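Long-range contacts in DUF72 domain-containing protein (Thermotoga maritima, PDB 1VPQ), which is of unknown function but belongs to the DUF72 family of TIM-barrel proteins and may bind an anionic ligand in a pocket of the barrel: residues Leu170-Val179 with Phe189-Thr197; Phe202-Arg210 with Tyr220-Glu228. All coordinates share one frame; numbering follows the deposited sequence.

Interaction 1: Leu170-Val179 with Phe189-Thr197. With SO4 (sulfate ion), chain D.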
loop_
_atom_site.group_PDB
_atom_site.type_symbol
_atom_site.label_atom_id
_atom_site.label_comp_id
_atom_site.label_asym_id
_atom_site.label_seq_id
_atom_site.Cartn_x
_atom_site.Cartn_y
_atom_site.Cartn_z
ATOM N N LEU A 170 -17.695 -2.986 3.896
ATOM C CA LEU A 170 -16.798 -1.917 3.472
ATOM C C LEU A 170 -17.603 -0.751 2.891
ATOM O O LEU A 170 -17.434 0.377 3.322
ATOM C CB LEU A 170 -15.774 -2.431 2.463
ATOM C CG LEU A 170 -14.781 -3.495 2.951
ATOM C CD1 LEU A 170 -13.903 -3.959 1.818
ATOM C CD2 LEU A 170 -13.914 -2.991 4.093
ATOM N N ARG A 171 -18.472 -1.043 1.928
ATOM C CA ARG A 171 -19.407 -0.054 1.361
ATOM C C ARG A 171 -20.278 0.695 2.375
ATOM O O ARG A 171 -20.590 1.888 2.193
ATOM C CB ARG A 171 -20.355 -0.729 0.359
ATOM C CG ARG A 171 -19.812 -0.833 -1.052
ATOM C CD ARG A 171 -20.853 -1.430 -1.991
ATOM N NE ARG A 171 -20.606 -2.848 -2.238
ATOM C CZ ARG A 171 -19.858 -3.340 -3.232
ATOM N NH1 ARG A 171 -19.259 -2.538 -4.119
ATOM N NH2 ARG A 171 -19.706 -4.659 -3.347
ATOM N N ASN A 172 -20.737 -0.001 3.410
ATOM C CA ASN A 172 -21.602 0.640 4.402
ATOM C C ASN A 172 -20.819 1.576 5.310
ATOM O O ASN A 172 -21.398 2.459 5.940
ATOM C CB ASN A 172 -22.354 -0.392 5.233
ATOM C CG ASN A 172 -23.606 -0.902 4.544
ATOM O OD1 ASN A 172 -24.309 -0.163 3.865
ATOM N ND2 ASN A 172 -23.898 -2.171 4.736
ATOM N N HIS A 173 -19.501 1.387 5.357
ATOM C CA HIS A 173 -18.633 2.176 6.224
ATOM C C HIS A 173 -17.610 3.035 5.487
ATOM O O HIS A 173 -16.756 3.640 6.120
ATOM C CB HIS A 173 -17.957 1.238 7.221
ATOM C CG HIS A 173 -18.935 0.520 8.094
ATOM N ND1 HIS A 173 -19.534 -0.664 7.722
ATOM C CD2 HIS A 173 -19.474 0.857 9.290
ATOM C CE1 HIS A 173 -20.374 -1.041 8.669
ATOM N NE2 HIS A 173 -20.355 -0.138 9.632
ATOM N N GLY A 174 -17.718 3.106 4.157
ATOM C CA GLY A 174 -16.841 3.948 3.332
ATOM C C GLY A 174 -15.360 3.619 3.452
ATOM O O GLY A 174 -14.510 4.516 3.504
ATOM N N ILE A 175 -15.050 2.330 3.506
ATOM C CA ILE A 175 -13.662 1.867 3.512
ATOM C C ILE A 175 -13.282 1.411 2.110
ATOM O O ILE A 175 -13.967 0.595 1.504
ATOM C CB ILE A 175 -13.443 0.722 4.504
ATOM C CG1 ILE A 175 -13.790 1.183 5.928
ATOM C CG2 ILE A 175 -11.989 0.233 4.441
ATOM C CD1 ILE A 175 -13.991 0.055 6.928
ATOM N N THR A 176 -12.186 1.963 1.599
ATOM C CA THR A 176 -11.693 1.630 0.274
ATOM C C THR A 176 -11.073 0.220 0.285
ATOM O O THR A 176 -10.262 -0.123 1.153
ATOM C CB THR A 176 -10.675 2.694 -0.208
ATOM O OG1 THR A 176 -11.347 3.953 -0.384
ATOM C CG2 THR A 176 -9.998 2.283 -1.516
ATOM N N PHE A 177 -11.487 -0.590 -0.684
ATOM C CA PHE A 177 -11.019 -1.962 -0.820
ATOM C C PHE A 177 -9.662 -2.025 -1.538
ATOM O O PHE A 177 -9.503 -1.486 -2.638
ATOM C CB PHE A 177 -12.058 -2.799 -1.580
ATOM C CG PHE A 177 -11.598 -4.192 -1.873
ATOM C CD1 PHE A 177 -11.458 -5.119 -0.847
ATOM C CD2 PHE A 177 -11.274 -4.573 -3.164
ATOM C CE1 PHE A 177 -11.023 -6.399 -1.106
ATOM C CE2 PHE A 177 -10.836 -5.849 -3.430
ATOM C CZ PHE A 177 -10.701 -6.761 -2.403
ATOM N N VAL A 178 -8.687 -2.680 -0.906
ATOM C CA VAL A 178 -7.382 -2.894 -1.520
ATOM C C VAL A 178 -7.420 -4.095 -2.455
ATOM O O VAL A 178 -7.520 -5.240 -2.012
ATOM C CB VAL A 178 -6.293 -3.101 -0.469
ATOM C CG1 VAL A 178 -4.952 -3.423 -1.131
ATOM C CG2 VAL A 178 -6.161 -1.850 0.379
ATOM N N VAL A 179 -7.343 -3.824 -3.752
ATOM C CA VAL A 179 -7.294 -4.883 -4.761
ATOM C C VAL A 179 -5.865 -5.419 -4.783
ATOM O O VAL A 179 -4.929 -4.685 -5.079
ATOM C CB VAL A 179 -7.667 -4.379 -6.167
ATOM C CG1 VAL A 179 -7.575 -5.522 -7.184
ATOM C CG2 VAL A 179 -9.061 -3.750 -6.173
ATOM N N PHE A 189 -5.720 -14.379 -0.201
ATOM C CA PHE A 189 -6.846 -13.619 -0.720
ATOM C C PHE A 189 -6.667 -13.436 -2.229
ATOM O O PHE A 189 -5.575 -13.088 -2.688
ATOM C CB PHE A 189 -6.962 -12.270 -0.001
ATOM C CG PHE A 189 -8.272 -11.569 -0.232
ATOM C CD1 PHE A 189 -8.435 -10.727 -1.314
ATOM C CD2 PHE A 189 -9.338 -11.753 0.630
ATOM C CE1 PHE A 189 -9.649 -10.080 -1.541
ATOM C CE2 PHE A 189 -10.545 -11.103 0.413
ATOM C CZ PHE A 189 -10.700 -10.267 -0.672
ATOM N N PRO A 190 -7.736 -13.687 -3.013
ATOM C CA PRO A 190 -7.627 -13.599 -4.473
ATOM C C PRO A 190 -7.624 -12.176 -5.022
ATOM O O PRO A 190 -7.788 -11.210 -4.280
ATOM C CB PRO A 190 -8.877 -14.334 -4.953
ATOM C CG PRO A 190 -9.873 -14.092 -3.887
ATOM C CD PRO A 190 -9.093 -14.082 -2.596
ATOM N N TYR A 191 -7.433 -12.074 -6.330
ATOM C CA TYR A 191 -7.441 -10.791 -7.026
ATOM C C TYR A 191 -8.873 -10.460 -7.352
ATOM O O TYR A 191 -9.475 -11.119 -8.180
ATOM C CB TYR A 191 -6.611 -10.887 -8.307
ATOM C CG TYR A 191 -6.673 -9.694 -9.217
ATOM C CD1 TYR A 191 -5.852 -8.596 -9.008
ATOM C CD2 TYR A 191 -7.529 -9.679 -10.319
ATOM C CE1 TYR A 191 -5.901 -7.494 -9.856
ATOM C CE2 TYR A 191 -7.584 -8.593 -11.170
ATOM C CZ TYR A 191 -6.767 -7.504 -10.938
ATOM O OH TYR A 191 -6.811 -6.418 -11.780
ATOM N N ARG A 192 -9.417 -9.466 -6.660
ATOM C CA ARG A 192 -10.796 -9.004 -6.886
ATOM C C ARG A 192 -10.810 -7.535 -7.312
ATOM O O ARG A 192 -10.680 -6.650 -6.470
ATOM C CB ARG A 192 -11.661 -9.176 -5.617
ATOM C CG ARG A 192 -12.039 -10.604 -5.207
ATOM C CD ARG A 192 -11.928 -11.574 -6.358
ATOM N NE ARG A 192 -12.677 -12.811 -6.216
ATOM C CZ ARG A 192 -12.410 -13.921 -6.896
ATOM N NH1 ARG A 192 -11.380 -13.975 -7.735
ATOM N NH2 ARG A 192 -13.161 -14.995 -6.718
ATOM N N PRO A 193 -10.970 -7.264 -8.621
ATOM C CA PRO A 193 -10.932 -5.879 -9.062
ATOM C C PRO A 193 -12.300 -5.230 -8.843
ATOM O O PRO A 193 -13.146 -5.204 -9.738
ATOM C CB PRO A 193 -10.526 -5.990 -10.529
ATOM C CG PRO A 193 -10.990 -7.338 -10.966
ATOM C CD PRO A 193 -11.192 -8.192 -9.742
ATOM N N ILE A 194 -12.486 -4.735 -7.617
ATOM C CA ILE A 194 -13.773 -4.250 -7.110
ATOM C C ILE A 194 -13.576 -2.931 -6.376
ATOM O O ILE A 194 -12.536 -2.712 -5.732
ATOM C CB ILE A 194 -14.405 -5.281 -6.128
ATOM C CG1 ILE A 194 -14.959 -6.481 -6.894
ATOM C CG2 ILE A 194 -15.543 -4.662 -5.292
ATOM C CD1 ILE A 194 -15.189 -7.666 -6.012
ATOM N N THR A 195 -14.580 -2.058 -6.473
ATOM C CA THR A 195 -14.574 -0.803 -5.717
ATOM C C THR A 195 -15.706 -0.767 -4.686
ATOM O O THR A 195 -16.841 -1.135 -4.977
ATOM C CB THR A 195 -14.704 0.440 -6.633
ATOM O OG1 THR A 195 -15.878 0.327 -7.445
ATOM C CG2 THR A 195 -13.485 0.577 -7.521
ATOM N N THR A 196 -15.370 -0.319 -3.480
ATOM C CA THR A 196 -16.333 -0.147 -2.395
ATOM C C THR A 196 -16.586 1.332 -2.069
ATOM O O THR A 196 -17.452 1.647 -1.253
ATOM C CB THR A 196 -15.815 -0.809 -1.128
ATOM O OG1 THR A 196 -14.536 -0.256 -0.809
ATOM C CG2 THR A 196 -15.684 -2.308 -1.321
ATOM N N THR A 197 -15.806 2.219 -2.696
ATOM C CA THR A 197 -15.815 3.652 -2.412
ATOM C C THR A 197 -15.648 4.415 -3.727
ATOM O O THR A 197 -15.918 3.870 -4.794
ATOM C CB THR A 197 -14.679 4.035 -1.428
ATOM O OG1 THR A 197 -13.412 3.698 -1.998
ATOM C CG2 THR A 197 -14.835 3.309 -0.105
HETATM S S SO4 D . -7.172 -14.963 -8.920
HETATM O O1 SO4 D . -6.511 -15.188 -7.631
HETATM O O2 SO4 D . -8.613 -15.234 -8.835
HETATM O O3 SO4 D . -6.978 -13.590 -9.347
HETATM O O4 SO4 D . -6.561 -15.812 -9.924
HETATM O O HOH W 1 -12.676 0.801 -3.285
HETATM O O HOH W 2 -10.987 -0.623 -4.584
#

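Interaction 2: Phe202-Arg210 with Tyr220-Glu228. With SO4 (sulfate ion), chain B.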
loop_
_atom_site.group_PDB
_atom_site.type_symbol
_atom_site.label_atom_id
_atom_site.label_comp_id
_atom_site.label_asym_id
_atom_site.label_seq_id
_atom_site.Cartn_x
_atom_site.Cartn_y
_atom_site.Cartn_z
ATOM N N PHE A 202 -4.621 -0.418 -5.406
ATOM C CA PHE A 202 -4.061 -1.709 -5.823
ATOM C C PHE A 202 -2.738 -1.950 -5.150
ATOM O O PHE A 202 -1.917 -1.040 -5.076
ATOM C CB PHE A 202 -3.820 -1.753 -7.330
ATOM C CG PHE A 202 -5.063 -1.653 -8.138
ATOM C CD1 PHE A 202 -5.718 -0.431 -8.276
ATOM C CD2 PHE A 202 -5.582 -2.770 -8.774
ATOM C CE1 PHE A 202 -6.883 -0.329 -9.032
ATOM C CE2 PHE A 202 -6.743 -2.675 -9.529
ATOM C CZ PHE A 202 -7.395 -1.447 -9.658
ATOM N N ARG A 203 -2.516 -3.182 -4.696
ATOM C CA ARG A 203 -1.208 -3.581 -4.190
ATOM C C ARG A 203 -0.743 -4.882 -4.845
ATOM O O ARG A 203 -1.451 -5.872 -4.806
ATOM C CB ARG A 203 -1.238 -3.715 -2.671
ATOM C CG ARG A 203 -1.506 -2.395 -1.947
ATOM C CD ARG A 203 -1.230 -2.529 -0.464
ATOM N NE ARG A 203 0.194 -2.447 -0.144
ATOM C CZ ARG A 203 0.821 -3.180 0.776
ATOM N NH1 ARG A 203 0.185 -4.115 1.460
ATOM N NH2 ARG A 203 2.117 -2.998 0.989
ATOM N N PHE A 204 0.448 -4.855 -5.447
ATOM C CA PHE A 204 1.019 -6.014 -6.131
ATOM C C PHE A 204 2.258 -6.506 -5.396
ATOM O O PHE A 204 3.260 -5.802 -5.317
ATOM C CB PHE A 204 1.379 -5.664 -7.580
ATOM C CG PHE A 204 0.241 -5.045 -8.369
ATOM C CD1 PHE A 204 -1.047 -5.563 -8.303
ATOM C CD2 PHE A 204 0.472 -3.961 -9.200
ATOM C CE1 PHE A 204 -2.087 -4.991 -9.039
ATOM C CE2 PHE A 204 -0.564 -3.386 -9.944
ATOM C CZ PHE A 204 -1.839 -3.902 -9.859
ATOM N N HIS A 205 2.176 -7.721 -4.862
ATOM C CA HIS A 205 3.248 -8.306 -4.040
ATOM C C HIS A 205 4.113 -9.301 -4.796
ATOM O O HIS A 205 5.030 -9.897 -4.216
ATOM C CB HIS A 205 2.645 -9.040 -2.834
ATOM C CG HIS A 205 1.742 -8.192 -1.996
ATOM N ND1 HIS A 205 2.185 -7.069 -1.337
ATOM C CD2 HIS A 205 0.431 -8.315 -1.694
ATOM C CE1 HIS A 205 1.179 -6.527 -0.678
ATOM N NE2 HIS A 205 0.101 -7.264 -0.879
ATOM N N GLY A 206 3.803 -9.498 -6.074
ATOM C CA GLY A 206 4.370 -10.597 -6.848
ATOM C C GLY A 206 3.695 -11.916 -6.512
ATOM O O GLY A 206 2.765 -11.963 -5.715
ATOM N N ARG A 207 4.188 -12.992 -7.112
ATOM C CA ARG A 207 3.536 -14.295 -7.045
ATOM C C ARG A 207 4.513 -15.411 -6.747
ATOM O O ARG A 207 4.381 -16.521 -7.264
ATOM C CB ARG A 207 2.842 -14.600 -8.367
ATOM C CG ARG A 207 1.859 -13.559 -8.780
ATOM C CD ARG A 207 1.348 -13.887 -10.136
ATOM N NE ARG A 207 0.290 -12.981 -10.520
ATOM C CZ ARG A 207 -0.333 -13.013 -11.690
ATOM N NH1 ARG A 207 -0.002 -13.918 -12.613
ATOM N NH2 ARG A 207 -1.288 -12.131 -11.938
ATOM N N ASN A 208 5.492 -15.105 -5.905
ATOM C CA ASN A 208 6.474 -16.079 -5.466
ATOM C C ASN A 208 5.796 -17.304 -4.849
ATOM O O ASN A 208 5.140 -17.202 -3.826
ATOM C CB ASN A 208 7.421 -15.417 -4.456
ATOM C CG ASN A 208 8.616 -16.298 -4.092
ATOM O OD1 ASN A 208 8.719 -17.443 -4.524
ATOM N ND2 ASN A 208 9.522 -15.756 -3.283
ATOM N N GLU A 209 5.979 -18.463 -5.479
ATOM C CA GLU A 209 5.435 -19.739 -4.985
ATOM C C GLU A 209 6.023 -20.195 -3.652
ATOM O O GLU A 209 5.469 -21.078 -2.997
ATOM C CB GLU A 209 5.690 -20.843 -6.005
ATOM C CG GLU A 209 4.943 -20.663 -7.319
ATOM C CD GLU A 209 5.360 -21.673 -8.386
ATOM O OE1 GLU A 209 6.261 -22.512 -8.121
ATOM O OE2 GLU A 209 4.778 -21.613 -9.492
ATOM N N ARG A 210 7.155 -19.607 -3.271
ATOM C CA ARG A 210 7.841 -19.925 -2.017
ATOM C C ARG A 210 7.438 -18.941 -0.904
ATOM O O ARG A 210 8.081 -18.865 0.142
ATOM C CB ARG A 210 9.356 -19.902 -2.260
ATOM C CG ARG A 210 10.173 -20.778 -1.313
ATOM C CD ARG A 210 11.655 -20.830 -1.704
ATOM N N TYR A 220 9.198 -11.603 -1.423
ATOM C CA TYR A 220 8.780 -10.695 -2.498
ATOM C C TYR A 220 9.712 -10.737 -3.718
ATOM O O TYR A 220 9.626 -9.881 -4.601
ATOM C CB TYR A 220 8.676 -9.265 -1.971
ATOM C CG TYR A 220 7.728 -9.109 -0.806
ATOM C CD1 TYR A 220 6.352 -8.955 -1.010
ATOM C CD2 TYR A 220 8.200 -9.102 0.503
ATOM C CE1 TYR A 220 5.476 -8.809 0.070
ATOM C CE2 TYR A 220 7.339 -8.959 1.587
ATOM C CZ TYR A 220 5.978 -8.816 1.368
ATOM O OH TYR A 220 5.133 -8.679 2.451
ATOM N N ASP A 221 10.588 -11.739 -3.779
ATOM C CA ASP A 221 11.436 -11.931 -4.954
ATOM C C ASP A 221 10.596 -12.437 -6.128
ATOM O O ASP A 221 10.346 -13.637 -6.273
ATOM C CB ASP A 221 12.588 -12.894 -4.658
ATOM C CG ASP A 221 13.514 -13.071 -5.839
ATOM O OD1 ASP A 221 13.421 -12.286 -6.808
ATOM O OD2 ASP A 221 14.348 -13.998 -5.796
ATOM N N TYR A 222 10.149 -11.491 -6.949
ATOM C CA TYR A 222 9.351 -11.790 -8.132
ATOM C C TYR A 222 9.387 -10.605 -9.084
ATOM O O TYR A 222 9.418 -9.461 -8.643
ATOM C CB TYR A 222 7.914 -12.090 -7.739
ATOM C CG TYR A 222 7.073 -12.630 -8.867
ATOM C CD1 TYR A 222 7.039 -13.988 -9.137
ATOM C CD2 TYR A 222 6.293 -11.788 -9.646
ATOM C CE1 TYR A 222 6.271 -14.498 -10.172
ATOM C CE2 TYR A 222 5.508 -12.289 -10.693
ATOM C CZ TYR A 222 5.501 -13.645 -10.945
ATOM O OH TYR A 222 4.739 -14.163 -11.961
ATOM N N LEU A 223 9.401 -10.892 -10.384
ATOM C CA LEU A 223 9.368 -9.864 -11.422
ATOM C C LEU A 223 8.232 -10.170 -12.387
ATOM O O LEU A 223 8.322 -11.112 -13.180
ATOM C CB LEU A 223 10.703 -9.804 -12.181
ATOM C CG LEU A 223 10.852 -8.694 -13.242
ATOM C CD1 LEU A 223 11.028 -7.319 -12.611
ATOM C CD2 LEU A 223 12.008 -8.988 -14.165
ATOM N N TYR A 224 7.165 -9.378 -12.314
ATOM C CA TYR A 224 6.039 -9.531 -13.220
ATOM C C TYR A 224 6.485 -9.475 -14.686
ATOM O O TYR A 224 7.298 -8.637 -15.065
ATOM C CB TYR A 224 5.001 -8.434 -12.977
ATOM C CG TYR A 224 4.150 -8.619 -11.742
ATOM C CD1 TYR A 224 3.010 -9.426 -11.773
ATOM C CD2 TYR A 224 4.457 -7.957 -10.549
ATOM C CE1 TYR A 224 2.212 -9.589 -10.652
ATOM C CE2 TYR A 224 3.661 -8.119 -9.415
ATOM C CZ TYR A 224 2.541 -8.935 -9.478
ATOM O OH TYR A 224 1.750 -9.110 -8.370
ATOM N N SER A 225 5.939 -10.377 -15.495
ATOM C CA SER A 225 6.102 -10.333 -16.944
ATOM C C SER A 225 5.259 -9.211 -17.533
ATOM O O SER A 225 4.266 -8.795 -16.936
ATOM C CB SER A 225 5.676 -11.665 -17.576
ATOM O OG SER A 225 4.257 -11.801 -17.619
ATOM N N GLU A 226 5.662 -8.742 -18.712
ATOM C CA GLU A 226 4.918 -7.720 -19.460
ATOM C C GLU A 226 3.485 -8.171 -19.765
ATOM O O GLU A 226 2.560 -7.357 -19.779
ATOM C CB GLU A 226 5.650 -7.357 -20.762
ATOM N N GLU A 227 3.310 -9.471 -19.995
ATOM C CA GLU A 227 1.985 -10.042 -20.261
ATOM C C GLU A 227 1.049 -9.866 -19.061
ATOM O O GLU A 227 -0.102 -9.445 -19.219
ATOM C CB GLU A 227 2.092 -11.531 -20.607
ATOM C CG GLU A 227 2.964 -11.855 -21.825
ATOM C CD GLU A 227 2.253 -11.622 -23.170
ATOM O OE1 GLU A 227 1.718 -10.503 -23.394
ATOM O OE2 GLU A 227 2.252 -12.562 -24.011
ATOM N N GLU A 228 1.546 -10.192 -17.868
ATOM C CA GLU A 228 0.732 -10.066 -16.654
ATOM C C GLU A 228 0.530 -8.611 -16.218
ATOM O O GLU A 228 -0.547 -8.262 -15.752
ATOM C CB GLU A 228 1.225 -10.962 -15.502
ATOM C CG GLU A 228 2.692 -10.884 -15.154
ATOM C CD GLU A 228 3.205 -12.129 -14.399
ATOM O OE1 GLU A 228 2.391 -12.994 -14.016
ATOM O OE2 GLU A 228 4.433 -12.244 -14.188
HETATM S S SO4 B . 2.707 -6.444 2.946
HETATM O O1 SO4 B . 1.281 -6.690 2.757
HETATM O O2 SO4 B . 3.158 -7.014 4.211
HETATM O O3 SO4 B . 3.425 -7.074 1.848
HETATM O O4 SO4 B . 2.948 -5.006 2.983
#

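Interaction 1: Leu170-Val179 with Phe189-Thr197
With OG1 of Thr196 set between its backbone N and carbonyl carbon (chi1 57°), the hydroxyl faces the turn after helix 164-173 and donates to Ile175 O, 2.5 Å from Thr196 OG1. The bond lies in the carbonyl plane on a lone pair (C=O...donor angle 143°). The same torsion leaves CG2 of Thr196 against CB of Leu170 and CB of Phe177. Next to it, Thr197 OG1 and Thr176 OG1 are hydrogen-bonded at 2.6 Å, the two side chains crossing at about a right angle. Here the turn from helix 164-173 into strand 176-181 of the TIM barrel is packed by the helix-free connection that returns to strand 199-204; Gly174, with positive phi, is the first residue beyond the helix to leave helical backbone angles. Along that return the Phe177 ring meets backbone oxygens at its edge, Arg192 O lying 3.1 Å from CE2 of Phe177. It also meets Phe189 rim to rim, with CZ of Phe177 3.6 Å from CE1 of Phe189 and the planes at 53°. Water 2 donates to both Phe177 O and Ile194 O, bridging the two backbones. Farther along, CG1 of Val179 packs 3.7 Å from CE1 of Tyr191, whose hydroxyl bonds to Asp235.

Interaction 2: Phe202-Arg210 with Tyr220-Glu228
Arg207 lies over Tyr222: its CB sits 4.0 Å from the centroid of the Tyr222 ring, 21° off the normal, a CH-pi contact, and the backbone N of Arg207 stands above the same ring. The setting is the loop after strand 199-204 of the TIM barrel, which meets the chain leading into helix 226-240. CG of Tyr222, anti to the backbone N (chi1 -170°), carries the ring toward residues 206-208. The extended Arg207 chain runs on to Glu228, where NH1 of Arg207 is 2.9 Å from OE1 of Glu228. That oxygen lies well out of the guanidinium plane, so the salt bridge rests on charge and not on a directed N-H; NE of Arg207 pairs instead with Asp181. Gly206 N makes a weak hydrogen bond to Tyr224 OH, which also bonds to Asp181. Tyr222 OH donates to the syn side of Glu228 OE2, 3.0 Å away, an oxygen that Ser225 N also reaches. A leucine here, with neither ring nor hydroxyl, would probably leave Arg207 CB and N without the face they rest on and Glu228 OE2 with Ser225 N as its remaining donor of the two. On the barrel side, His205, hydrogen-bonded to Asn251 and Glu155, lies alongside Tyr220 by a sulfate that Arg203 grips through NH1 and NH2, with Lys84 and Arg157. Glu228 is in turn positioned by the start of the helix, where Ser225 and Glu228 form a capping box: Glu228 N donates to Ser225 OG, while Ser225 N meets the anti lone pair of Glu228 OE2 at 2.7 Å, 171° at the hydrogen.

Overall arrangement
Interactions 1 and 2 follow each other along the chain, their centres about 21 Å apart, and each contributes one of two neighbouring parallel strands of the barrel, 176-181 and 199-204. They touch there: Val179 O and Arg203 N are 2.9 Å apart, a probable hydrogen bond, and CB of Val179 packs 3.7 Å from CD2 of Phe202. Interaction 1 runs from the N-terminal end of strand 176-181 along its outer side, whereas interaction 2 lies beyond the C-terminal end of strand 199-204, where TIM barrels carry their active sites. The sulfate at Arg203 and Tyr220 is consistent with an anion-binding pocket at that end, although it probably came from the crystallisation liquor; the sulfate near Tyr191 accepts weak bonds from Tyr191 N and lies close to Arg192 NH1.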